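Local structure of B-cell lymphoma 3 protein (Homo sapiens, 1K1A) at residues A82-C87 with L117-V122; D141-D146 with H172-N177; T48-A53 with L64-G69; P12-V17 with I41-R46. The protein regulates transcription of NF-kappa-B target genes, holding p50 back in the cytoplasm and acting as a coactivator with p50 or p52 homodimers in the nucleus. One frame throughout, in Å; residues are numbered along the deposited sequence. Where two conformers were deposited one is given.

Contact 1: A82-C87 with L117-V122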
loop_
_atom_site.group_PDB
_atom_site.type_symbol
_atom_site.label_atom_id
_atom_site.label_comp_id
_atom_site.label_asym_id
_atom_site.label_seq_id
_atom_site.Cartn_x
_atom_site.Cartn_y
_atom_site.Cartn_z
ATOM N N ALA A 82 -7.670 1.811 -7.533
ATOM C CA ALA A 82 -8.661 1.596 -6.484
ATOM C C ALA A 82 -8.003 1.026 -5.220
ATOM O O ALA A 82 -8.328 1.427 -4.097
ATOM C CB ALA A 82 -9.734 0.667 -6.984
ATOM N N ALA A 83 -7.076 0.093 -5.411
ATOM C CA ALA A 83 -6.377 -0.536 -4.295
ATOM C C ALA A 83 -5.558 0.464 -3.485
ATOM O O ALA A 83 -5.560 0.409 -2.251
ATOM C CB ALA A 83 -5.495 -1.686 -4.784
ATOM N N HIS A 84 -4.847 1.363 -4.177
ATOM C CA HIS A 84 -4.057 2.399 -3.512
ATOM C C HIS A 84 -4.976 3.255 -2.648
ATOM O O HIS A 84 -4.639 3.613 -1.518
ATOM C CB HIS A 84 -3.383 3.351 -4.529
ATOM C CG HIS A 84 -2.234 2.758 -5.297
ATOM N ND1 HIS A 84 -0.944 2.705 -4.799
ATOM C CD2 HIS A 84 -2.159 2.298 -6.567
ATOM C CE1 HIS A 84 -0.140 2.191 -5.714
ATOM N NE2 HIS A 84 -0.851 1.938 -6.798
ATOM N N LEU A 85 -6.120 3.631 -3.207
ATOM C CA LEU A 85 -7.048 4.515 -2.498
ATOM C C LEU A 85 -7.662 3.841 -1.279
ATOM O O LEU A 85 -7.857 4.487 -0.244
ATOM C CB LEU A 85 -8.145 5.032 -3.437
ATOM C CG LEU A 85 -7.687 6.011 -4.521
ATOM C CD1 LEU A 85 -8.848 6.349 -5.443
ATOM C CD2 LEU A 85 -7.117 7.287 -3.889
ATOM N N ALA A 86 -7.966 2.549 -1.393
ATOM C CA ALA A 86 -8.481 1.795 -0.247
ATOM C C ALA A 86 -7.460 1.789 0.887
ATOM O O ALA A 86 -7.827 1.920 2.057
ATOM C CB ALA A 86 -8.869 0.376 -0.638
ATOM N N CYS A 87 -6.176 1.669 0.549
ATOM C CA CYS A 87 -5.138 1.690 1.585
ATOM C C CYS A 87 -4.876 3.088 2.197
ATOM O O CYS A 87 -4.706 3.221 3.410
ATOM C CB CYS A 87 -3.846 1.032 1.090
ATOM S SG CYS A 87 -4.025 -0.703 0.641
ATOM N N LEU A 117 5.042 4.366 -5.383
ATOM C CA LEU A 117 4.703 3.395 -4.343
ATOM C C LEU A 117 3.649 2.382 -4.754
ATOM O O LEU A 117 2.748 2.689 -5.546
ATOM C CB LEU A 117 4.203 4.124 -3.084
ATOM C CG LEU A 117 5.122 5.170 -2.454
ATOM C CD1 LEU A 117 4.448 5.805 -1.246
ATOM C CD2 LEU A 117 6.449 4.549 -2.061
ATOM N N THR A 118 3.756 1.177 -4.192
ATOM C CA THR A 118 2.716 0.170 -4.341
ATOM C C THR A 118 1.686 0.399 -3.255
ATOM O O THR A 118 1.913 1.182 -2.336
ATOM C CB THR A 118 3.279 -1.244 -4.145
ATOM O OG1 THR A 118 3.728 -1.389 -2.785
ATOM C CG2 THR A 118 4.530 -1.457 -4.978
ATOM N N ALA A 119 0.559 -0.299 -3.365
ATOM C CA ALA A 119 -0.469 -0.270 -2.337
ATOM C C ALA A 119 0.099 -0.707 -0.983
ATOM O O ALA A 119 -0.257 -0.146 0.053
ATOM C CB ALA A 119 -1.627 -1.152 -2.735
ATOM N N LEU A 120 0.986 -1.699 -0.999
ATOM C CA LEU A 120 1.621 -2.177 0.232
ATOM C C LEU A 120 2.432 -1.084 0.943
ATOM O O LEU A 120 2.370 -0.952 2.172
ATOM C CB LEU A 120 2.486 -3.419 -0.035
ATOM C CG LEU A 120 3.171 -4.016 1.191
ATOM C CD1 LEU A 120 2.119 -4.347 2.247
ATOM C CD2 LEU A 120 3.962 -5.259 0.816
ATOM N N HIS A 121 3.197 -0.306 0.179
ATOM C CA HIS A 121 3.948 0.817 0.751
ATOM C C HIS A 121 2.995 1.785 1.447
ATOM O O HIS A 121 3.231 2.197 2.574
ATOM C CB HIS A 121 4.730 1.586 -0.324
ATOM C CG HIS A 121 5.900 0.838 -0.887
ATOM N ND1 HIS A 121 7.052 0.598 -0.166
ATOM C CD2 HIS A 121 6.113 0.313 -2.117
ATOM C CE1 HIS A 121 7.914 -0.059 -0.923
ATOM N NE2 HIS A 121 7.365 -0.253 -2.107
ATOM N N VAL A 122 1.928 2.166 0.749
ATOM C CA VAL A 122 0.918 3.058 1.308
ATOM C C VAL A 122 0.314 2.487 2.594
ATOM O O VAL A 122 0.218 3.183 3.606
ATOM C CB VAL A 122 -0.213 3.331 0.296
ATOM C CG1 VAL A 122 -1.327 4.136 0.948
ATOM C CG2 VAL A 122 0.330 4.076 -0.924
#

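Contact 2: D141-D146 with H172-N177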
loop_
_atom_site.group_PDB
_atom_site.type_symbol
_atom_site.label_atom_id
_atom_site.label_comp_id
_atom_site.label_asym_id
_atom_site.label_seq_id
_atom_site.Cartn_x
_atom_site.Cartn_y
_atom_site.Cartn_z
ATOM N N ASP A 141 3.710 -8.290 -3.427
ATOM C CA ASP A 141 5.134 -8.558 -3.271
ATOM C C ASP A 141 5.645 -7.809 -2.038
ATOM O O ASP A 141 5.704 -6.580 -2.026
ATOM C CB ASP A 141 5.888 -8.107 -4.521
ATOM C CG ASP A 141 7.308 -8.653 -4.583
ATOM O OD1 ASP A 141 7.871 -8.983 -3.517
ATOM O OD2 ASP A 141 7.934 -8.795 -5.656
ATOM N N ILE A 142 6.001 -8.565 -1.000
ATOM C CA ILE A 142 6.424 -7.986 0.275
ATOM C C ILE A 142 7.776 -7.272 0.212
ATOM O O ILE A 142 8.094 -6.463 1.090
ATOM C CB ILE A 142 6.447 -9.065 1.374
ATOM C CG1 ILE A 142 6.584 -8.411 2.751
ATOM C CG2 ILE A 142 7.576 -10.072 1.113
ATOM C CD1 ILE A 142 6.253 -9.320 3.901
ATOM N N ASP A 143 8.560 -7.556 -0.824
ATOM C CA ASP A 143 9.890 -6.957 -0.963
ATOM C C ASP A 143 9.940 -5.902 -2.075
ATOM O O ASP A 143 11.018 -5.404 -2.414
ATOM C CB ASP A 143 10.948 -8.028 -1.254
ATOM C CG ASP A 143 11.146 -9.009 -0.093
ATOM O OD1 ASP A 143 11.294 -8.573 1.074
ATOM O OD2 ASP A 143 11.199 -10.245 -0.267
ATOM N N ALA A 144 8.794 -5.564 -2.649
ATOM C CA ALA A 144 8.770 -4.570 -3.730
ATOM C C ALA A 144 9.474 -3.256 -3.355
ATOM O O ALA A 144 9.247 -2.711 -2.270
ATOM C CB ALA A 144 7.349 -4.298 -4.171
ATOM N N VAL A 145 10.326 -2.756 -4.253
ATOM C CA VAL A 145 11.022 -1.491 -4.029
ATOM C C VAL A 145 10.539 -0.419 -5.000
ATOM O O VAL A 145 10.571 -0.599 -6.221
ATOM C CB VAL A 145 12.572 -1.615 -4.149
ATOM C CG1 VAL A 145 13.098 -2.805 -3.336
ATOM C CG2 VAL A 145 12.995 -1.731 -5.596
ATOM N N ASP A 146 10.040 0.669 -4.441
ATOM C CA ASP A 146 9.631 1.821 -5.245
ATOM C C ASP A 146 10.861 2.555 -5.811
ATOM O O ASP A 146 11.919 2.592 -5.182
ATOM C CB ASP A 146 8.770 2.763 -4.414
ATOM C CG ASP A 146 9.504 3.310 -3.221
ATOM O OD1 ASP A 146 9.727 2.553 -2.261
ATOM O OD2 ASP A 146 9.913 4.492 -3.160
ATOM N N HIS A 172 5.561 -12.267 7.910
ATOM C CA HIS A 172 5.115 -12.689 6.581
ATOM C C HIS A 172 6.222 -12.953 5.554
ATOM O O HIS A 172 5.961 -12.983 4.350
ATOM C CB HIS A 172 4.086 -11.707 6.024
ATOM C CG HIS A 172 2.739 -11.835 6.657
ATOM N ND1 HIS A 172 1.753 -12.651 6.146
ATOM C CD2 HIS A 172 2.221 -11.272 7.774
ATOM C CE1 HIS A 172 0.681 -12.576 6.915
ATOM N NE2 HIS A 172 0.938 -11.746 7.910
ATOM N N GLY A 173 7.455 -13.116 6.020
ATOM C CA GLY A 173 8.550 -13.509 5.143
ATOM C C GLY A 173 9.400 -12.414 4.504
ATOM O O GLY A 173 10.129 -12.682 3.547
ATOM N N ALA A 174 9.335 -11.197 5.036
ATOM C CA ALA A 174 10.106 -10.076 4.481
ATOM C C ALA A 174 11.629 -10.284 4.603
ATOM O O ALA A 174 12.119 -10.798 5.607
ATOM C CB ALA A 174 9.705 -8.774 5.156
ATOM N N ASN A 175 12.361 -9.872 3.575
ATOM C CA ASN A 175 13.813 -9.955 3.575
ATOM C C ASN A 175 14.393 -8.940 4.554
ATOM O O ASN A 175 14.402 -7.749 4.288
ATOM C CB ASN A 175 14.356 -9.718 2.165
ATOM C CG ASN A 175 15.869 -9.722 2.114
ATOM O OD1 ASN A 175 16.535 -10.123 3.074
ATOM N ND2 ASN A 175 16.424 -9.265 0.995
ATOM N N VAL A 176 14.872 -9.424 5.693
ATOM C CA VAL A 176 15.375 -8.550 6.740
ATOM C C VAL A 176 16.694 -7.854 6.330
ATOM O O VAL A 176 17.070 -6.814 6.887
ATOM C CB VAL A 176 15.531 -9.338 8.085
ATOM C CG1 VAL A 176 16.687 -10.334 8.009
ATOM C CG2 VAL A 176 15.699 -8.390 9.250
ATOM N N ASN A 177 17.370 -8.404 5.331
ATOM C CA ASN A 177 18.632 -7.829 4.873
ATOM C C ASN A 177 18.571 -7.058 3.544
ATOM O O ASN A 177 19.596 -6.825 2.902
ATOM C CB ASN A 177 19.715 -8.894 4.839
ATOM C CG ASN A 177 20.079 -9.381 6.222
ATOM O OD1 ASN A 177 20.286 -8.584 7.137
ATOM N ND2 ASN A 177 20.143 -10.699 6.390
HETATM O O HOH W 1 12.513 -6.356 2.851
HETATM O O HOH W 2 11.050 -12.243 1.108
#

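Contact 3: T48-A53 with L64-G69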
loop_
_atom_site.group_PDB
_atom_site.type_symbol
_atom_site.label_atom_id
_atom_site.label_comp_id
_atom_site.label_asym_id
_atom_site.label_seq_id
_atom_site.Cartn_x
_atom_site.Cartn_y
_atom_site.Cartn_z
ATOM N N THR A 48 -12.990 8.450 -11.242
ATOM C CA THR A 48 -14.107 7.686 -11.768
ATOM C C THR A 48 -15.063 7.456 -10.616
ATOM O O THR A 48 -14.716 7.703 -9.458
ATOM C CB THR A 48 -13.647 6.322 -12.293
ATOM O OG1 THR A 48 -13.108 5.544 -11.211
ATOM C CG2 THR A 48 -12.472 6.467 -13.270
ATOM N N PRO A 49 -16.274 7.009 -10.920
ATOM C CA PRO A 49 -17.222 6.615 -9.872
ATOM C C PRO A 49 -16.650 5.567 -8.903
ATOM O O PRO A 49 -16.944 5.640 -7.708
ATOM C CB PRO A 49 -18.398 6.055 -10.666
ATOM C CG PRO A 49 -18.376 6.852 -11.928
ATOM C CD PRO A 49 -16.877 6.956 -12.265
ATOM N N LEU A 50 -15.809 4.644 -9.391
ATOM C CA LEU A 50 -15.219 3.633 -8.518
ATOM C C LEU A 50 -14.254 4.264 -7.507
ATOM O O LEU A 50 -14.258 3.899 -6.325
ATOM C CB LEU A 50 -14.516 2.528 -9.329
ATOM C CG LEU A 50 -13.845 1.381 -8.550
ATOM C CD1 LEU A 50 -14.854 0.655 -7.640
ATOM C CD2 LEU A 50 -13.201 0.412 -9.503
ATOM N N HIS A 51 -13.426 5.196 -7.973
ATOM C CA HIS A 51 -12.526 5.911 -7.080
ATOM C C HIS A 51 -13.363 6.518 -5.964
ATOM O O HIS A 51 -12.994 6.457 -4.797
ATOM C CB HIS A 51 -11.811 7.059 -7.805
ATOM C CG HIS A 51 -10.822 6.619 -8.847
ATOM N ND1 HIS A 51 -9.912 5.603 -8.644
ATOM C CD2 HIS A 51 -10.580 7.096 -10.091
ATOM C CE1 HIS A 51 -9.167 5.460 -9.725
ATOM N NE2 HIS A 51 -9.555 6.349 -10.620
ATOM N N LEU A 52 -14.479 7.140 -6.343
ATOM C CA LEU A 52 -15.349 7.807 -5.379
ATOM C C LEU A 52 -15.997 6.839 -4.391
ATOM O O LEU A 52 -16.195 7.172 -3.216
ATOM C CB LEU A 52 -16.408 8.643 -6.098
ATOM C CG LEU A 52 -15.858 9.950 -6.675
ATOM C CD1 LEU A 52 -16.954 10.742 -7.412
ATOM C CD2 LEU A 52 -15.229 10.781 -5.569
ATOM N N ALA A 53 -16.321 5.643 -4.864
ATOM C CA ALA A 53 -16.910 4.627 -4.002
ATOM C C ALA A 53 -15.934 4.217 -2.908
ATOM O O ALA A 53 -16.341 3.975 -1.776
ATOM C CB ALA A 53 -17.337 3.426 -4.809
ATOM N N LEU A 64 -20.689 -3.577 -6.816
ATOM C CA LEU A 64 -21.595 -3.392 -7.952
ATOM C C LEU A 64 -20.833 -2.881 -9.170
ATOM O O LEU A 64 -20.962 -3.424 -10.268
ATOM C CB LEU A 64 -22.720 -2.410 -7.597
ATOM C CG LEU A 64 -23.752 -2.071 -8.685
ATOM C CD1 LEU A 64 -24.912 -1.280 -8.095
ATOM C CD2 LEU A 64 -23.121 -1.304 -9.842
ATOM N N LEU A 65 -20.039 -1.838 -8.963
ATOM C CA LEU A 65 -19.303 -1.211 -10.052
ATOM C C LEU A 65 -18.273 -2.145 -10.674
ATOM O O LEU A 65 -18.173 -2.238 -11.893
ATOM C CB LEU A 65 -18.627 0.090 -9.586
ATOM C CG LEU A 65 -19.554 1.282 -9.294
ATOM C CD1 LEU A 65 -18.745 2.452 -8.759
ATOM C CD2 LEU A 65 -20.325 1.698 -10.536
ATOM N N VAL A 66 -17.508 -2.834 -9.836
ATOM C CA VAL A 66 -16.485 -3.746 -10.349
ATOM C C VAL A 66 -17.114 -4.914 -11.113
ATOM O O VAL A 66 -16.689 -5.242 -12.222
ATOM C CB VAL A 66 -15.570 -4.242 -9.234
ATOM C CG1 VAL A 66 -14.566 -5.277 -9.785
ATOM C CG2 VAL A 66 -14.821 -3.041 -8.628
ATOM N N THR A 67 -18.166 -5.501 -10.548
ATOM C CA THR A 67 -18.835 -6.610 -11.209
ATOM C C THR A 67 -19.461 -6.160 -12.544
ATOM O O THR A 67 -19.565 -6.950 -13.492
ATOM C CB THR A 67 -19.879 -7.275 -10.268
ATOM O OG1 THR A 67 -20.803 -6.293 -9.797
ATOM C CG2 THR A 67 -19.218 -7.753 -8.984
ATOM N N ALA A 68 -19.840 -4.889 -12.632
ATOM C CA ALA A 68 -20.421 -4.350 -13.867
ATOM C C ALA A 68 -19.389 -3.989 -14.951
ATOM O O ALA A 68 -19.762 -3.629 -16.068
ATOM C CB ALA A 68 -21.325 -3.147 -13.565
ATOM N N GLY A 69 -18.101 -4.055 -14.617
ATOM C CA GLY A 69 -17.063 -3.802 -15.608
ATOM C C GLY A 69 -16.161 -2.597 -15.379
ATOM O O GLY A 69 -15.302 -2.287 -16.225
#

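Contact 4: P12-V17 with I41-R46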
loop_
_atom_site.group_PDB
_atom_site.type_symbol
_atom_site.label_atom_id
_atom_site.label_comp_id
_atom_site.label_asym_id
_atom_site.label_seq_id
_atom_site.Cartn_x
_atom_site.Cartn_y
_atom_site.Cartn_z
ATOM N N PRO A 12 -23.809 12.397 -13.174
ATOM C CA PRO A 12 -24.890 11.825 -12.365
ATOM C C PRO A 12 -24.454 10.589 -11.590
ATOM O O PRO A 12 -24.876 10.407 -10.441
ATOM C CB PRO A 12 -25.942 11.457 -13.412
ATOM C CG PRO A 12 -25.150 11.274 -14.666
ATOM C CD PRO A 12 -24.114 12.353 -14.616
ATOM N N LEU A 13 -23.613 9.755 -12.193
ATOM C CA LEU A 13 -23.157 8.549 -11.520
ATOM C C LEU A 13 -22.209 8.915 -10.387
ATOM O O LEU A 13 -22.250 8.315 -9.314
ATOM C CB LEU A 13 -22.487 7.595 -12.511
ATOM C CG LEU A 13 -22.157 6.187 -12.012
ATOM C CD1 LEU A 13 -23.347 5.536 -11.317
ATOM C CD2 LEU A 13 -21.668 5.311 -13.180
ATOM N N HIS A 14 -21.354 9.903 -10.622
ATOM C CA HIS A 14 -20.449 10.365 -9.578
ATOM C C HIS A 14 -21.263 10.832 -8.381
ATOM O O HIS A 14 -20.963 10.481 -7.246
ATOM C CB HIS A 14 -19.559 11.501 -10.083
ATOM C CG HIS A 14 -18.590 11.078 -11.146
ATOM N ND1 HIS A 14 -17.240 10.928 -10.907
ATOM C CD2 HIS A 14 -18.777 10.779 -12.452
ATOM C CE1 HIS A 14 -16.638 10.546 -12.018
ATOM N NE2 HIS A 14 -17.544 10.458 -12.973
ATOM N N ILE A 15 -22.298 11.620 -8.651
ATOM C CA ILE A 15 -23.171 12.151 -7.600
ATOM C C ILE A 15 -23.877 11.049 -6.814
ATOM O O ILE A 15 -23.899 11.074 -5.583
ATOM C CB ILE A 15 -24.220 13.094 -8.209
ATOM C CG1 ILE A 15 -23.554 14.258 -8.940
ATOM C CG2 ILE A 15 -25.197 13.568 -7.143
ATOM C CD1 ILE A 15 -22.682 15.125 -8.075
ATOM N N ALA A 16 -24.456 10.087 -7.529
ATOM C CA ALA A 16 -25.154 8.972 -6.899
ATOM C C ALA A 16 -24.237 8.231 -5.926
ATOM O O ALA A 16 -24.676 7.774 -4.869
ATOM C CB ALA A 16 -25.703 8.005 -7.956
ATOM N N VAL A 17 -22.952 8.137 -6.276
ATOM C CA VAL A 17 -21.993 7.437 -5.431
ATOM C C VAL A 17 -21.710 8.198 -4.152
ATOM O O VAL A 17 -21.819 7.648 -3.063
ATOM C CB VAL A 17 -20.670 7.161 -6.166
ATOM C CG1 VAL A 17 -19.614 6.654 -5.177
ATOM C CG2 VAL A 17 -20.889 6.157 -7.260
ATOM N N ILE A 41 -15.766 6.846 -16.282
ATOM C CA ILE A 41 -15.793 8.210 -16.775
ATOM C C ILE A 41 -15.220 9.141 -15.721
ATOM O O ILE A 41 -15.565 9.063 -14.549
ATOM C CB ILE A 41 -17.225 8.637 -17.139
ATOM C CG1 ILE A 41 -18.214 8.219 -16.051
ATOM C CG2 ILE A 41 -17.631 8.027 -18.476
ATOM C CD1 ILE A 41 -18.972 6.961 -16.376
ATOM N N TYR A 42 -14.331 10.014 -16.148
ATOM C CA TYR A 42 -13.666 10.934 -15.239
ATOM C C TYR A 42 -14.430 12.242 -15.027
ATOM O O TYR A 42 -15.039 12.765 -15.957
ATOM C CB TYR A 42 -12.285 11.274 -15.795
ATOM C CG TYR A 42 -11.263 10.160 -15.703
ATOM C CD1 TYR A 42 -10.759 9.759 -14.475
ATOM C CD2 TYR A 42 -10.776 9.535 -16.849
ATOM C CE1 TYR A 42 -9.803 8.753 -14.378
ATOM C CE2 TYR A 42 -9.813 8.529 -16.765
ATOM C CZ TYR A 42 -9.331 8.149 -15.519
ATOM O OH TYR A 42 -8.378 7.158 -15.410
ATOM N N ASN A 43 -14.404 12.759 -13.798
ATOM C CA ASN A 43 -14.852 14.128 -13.536
ATOM C C ASN A 43 -13.617 15.029 -13.698
ATOM O O ASN A 43 -12.574 14.562 -14.155
ATOM C CB ASN A 43 -15.494 14.267 -12.138
ATOM C CG ASN A 43 -14.519 13.953 -11.007
ATOM O OD1 ASN A 43 -13.325 13.849 -11.232
ATOM N ND2 ASN A 43 -15.037 13.805 -9.786
ATOM N N ASN A 44 -13.707 16.305 -13.330
ATOM C CA ASN A 44 -12.564 17.197 -13.541
ATOM C C ASN A 44 -11.439 17.026 -12.549
ATOM O O ASN A 44 -10.387 17.658 -12.671
ATOM C CB ASN A 44 -13.000 18.653 -13.609
ATOM C CG ASN A 44 -13.572 18.995 -14.933
ATOM O OD1 ASN A 44 -14.655 18.532 -15.286
ATOM N ND2 ASN A 44 -12.840 19.773 -15.707
ATOM N N LEU A 45 -11.658 16.148 -11.584
ATOM C CA LEU A 45 -10.648 15.817 -10.587
ATOM C C LEU A 45 -9.957 14.525 -10.964
ATOM O O LEU A 45 -9.124 14.010 -10.220
ATOM C CB LEU A 45 -11.304 15.684 -9.213
ATOM C CG LEU A 45 -11.801 17.018 -8.664
ATOM C CD1 LEU A 45 -12.616 16.818 -7.390
ATOM C CD2 LEU A 45 -10.609 17.932 -8.408
ATOM N N ARG A 46 -10.293 14.017 -12.140
ATOM C CA ARG A 46 -9.771 12.741 -12.626
ATOM C C ARG A 46 -10.127 11.564 -11.712
ATOM O O ARG A 46 -9.297 10.675 -11.459
ATOM C CB ARG A 46 -8.262 12.799 -12.892
ATOM C CG ARG A 46 -7.800 11.638 -13.737
ATOM C CD ARG A 46 -6.356 11.666 -14.131
ATOM N NE ARG A 46 -6.071 12.699 -15.118
ATOM C CZ ARG A 46 -4.856 13.138 -15.378
ATOM N NH1 ARG A 46 -3.825 12.624 -14.724
ATOM N NH2 ARG A 46 -4.662 14.083 -16.286
#

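Contact 1: A82-C87 with L117-V122
H84 reaches across from helix 82-88 to the start of helix 119-126, the two lying side by side in successive ankyrin repeats, ANK 3 and ANK 4. With CG anti to its carbonyl carbon (chi1 -72°), the imidazole swings out from the helix until CE1, the carbon between the two ring nitrogens, lies 2.9 Å from L117 O. That oxygen sits at the ring edge, near its plane, while CG2 of V122 comes to another part of the edge. A119 takes the middle of the interface. Its small methyl lets the backbones close in, with H84 CA and A119 CA 4.6 Å apart, and its CB meets A83 CB at 4.4 Å. C87 continues the contact one turn further on: its CB packs on V122 CG1 at 4.0 Å. C87 also touches L135 of helix 129-137. T118 opens the second helix as its N-cap, the first residue of the TALH variant of the TPLH motif, and its OG1 accepts from H121 N at 3.2 Å in a nearly straight bond. The thiol closes the interface, C87 SG lying 4.2 Å from A119 CB.

Contact 2: D141-D146 with H172-N177
D143 and N175 carry the polar side of the contact. The backbone N of N175 donates to D143 OD1 at 3.0 Å, nearly straight at 169° and on the syn lone pair, the side facing the other carboxylate oxygen. The same OD1 also accepts from a water that donates to N175 O at 2.8 Å, a bridge that makes a second link to the same residue. N175 CB lies 3.4 Å from D143 OD1, and the carboxylate and amide planes stand nearly at right angles. A lysine in place of D143 would probably leave N175 N without its acceptor and break the water bridge.

The apolar side belongs to I142. Its CG1 branch runs anti to the backbone N (chi1 -167°), which carries CD1 to A174 CB at 3.7 Å and to H172 CB at 3.9 Å. L136 and L169, from the helices ahead of the two loops, pack against the same isoleucine.

Bonds within each loop fix its shape. D141 OD1 accepts from D143 N at 3.1 Å, and N175 OD1 takes N177 N likewise, so each loop contains an Asx turn. G173, with positive phi, ends helix 163-171 in a Schellman motif.

The pattern recurs along the domain: E110 OE1 accepts from D141 N just as N177 OD1 accepts from D208 N. Such acidic or amide side chains, each gripping a backbone N-H of the next repeat, join the post-helical loops of this ankyrin stack.

Contact 3: T48-A53 with L64-G69
L65 and L50 meet the opposing helix through different first torsions. In L65 CG is anti to the carbonyl carbon (chi1 -71°) and the chain then runs on extended, which sends CD1 onto the backbone of the other helix. In L50 CG lies anti to the backbone N (chi1 -180°), and its forked end turns to V66. L65 CD1 comes within 3.7 Å of L50 N and sits among P49, L50 and A53, with P49 CB at 4.1 Å and A53 CB at 4.3 Å. Alongside, both methyls of L50 straddle one methyl of V66, CD1 being 3.8 Å from V66 CG2; the two side chains pass at a slant.

These are the two helices of a single ankyrin repeat, ANK 2, packed as its helix-turn-helix. T48-H51 is the TPLH motif: T48 OG1 caps the helix by accepting H51 N at 3.3 Å and lies over one face of the H51 ring. V66 also touches L98 of helix 92-101, so this core runs on into the next repeat. Every side-chain atom in the interface is carbon, which implies that the helices are held here by close-fitting, buried hydrophobic surface rather than by directional bonds.

Contact 4: P12-V17 with I41-R46
Both the edge and one face of the H14 imidazole are taken up by the loop 41-46. At the edge, near the ring plane, NE2 donates to I41 O at 2.9 Å, but the angle at the hydrogen is only 123° and the bond is weak. Over the face lies N43, whose CB stands 4.2 Å from the ring centroid and 26° off its normal, a CH-pi contact. The N43 amide is turned by a modest angle from the ring plane, and its ND2 is 3.8 Å from H14 ND1. Beside them L13 CD2 grazes I41 CD1 at 4.5 Å, and I41 rests on F32.

The next shell sets these groups in place. The first torsion of H14 (chi1 -67°) sets CG beside the backbone N and sends the ring toward the loop, where P49 and L52 of helix 49-55 pack on it. N43 is held by its own turn: its OD1 accepts L45 N at 2.9 Å, an Asx turn, while N43 O accepts R46 N in a type I turn. Its ND2 donates to Q47. Replacing H14 with an alanine would probably leave I41 O without this donor and open a gap beneath N43 CB.

H14 is the last residue of a TPLH motif, T11-H14, in ANK 1. Here the histidine packs against, and weakly bonds, the extended chain running into the turn that leads into ANK 2, a link between neighbouring repeats that belongs to the ankyrin fold.

Along the chain the contacts follow one another without overlap: contact 4, contact 3, contact 1, then contact 2. Their centres advance through the elongated ankyrin domain in steps of about 11, 17 and 16 Å, and contacts 4 and 2 end about 36 Å apart on opposite sides of the chain's centre. Each touches the next. P49 and L52 of contact 3 pack on H14 of contact 4, L85 of contact 1 meets H51 of contact 3, and H121 of contact 1 packs on the loop 141-146 of contact 2. Three contacts join consecutive repeats and contact 3 lies within one, so the ankyrin repeat domain is built from local, neighbour-to-neighbour packing.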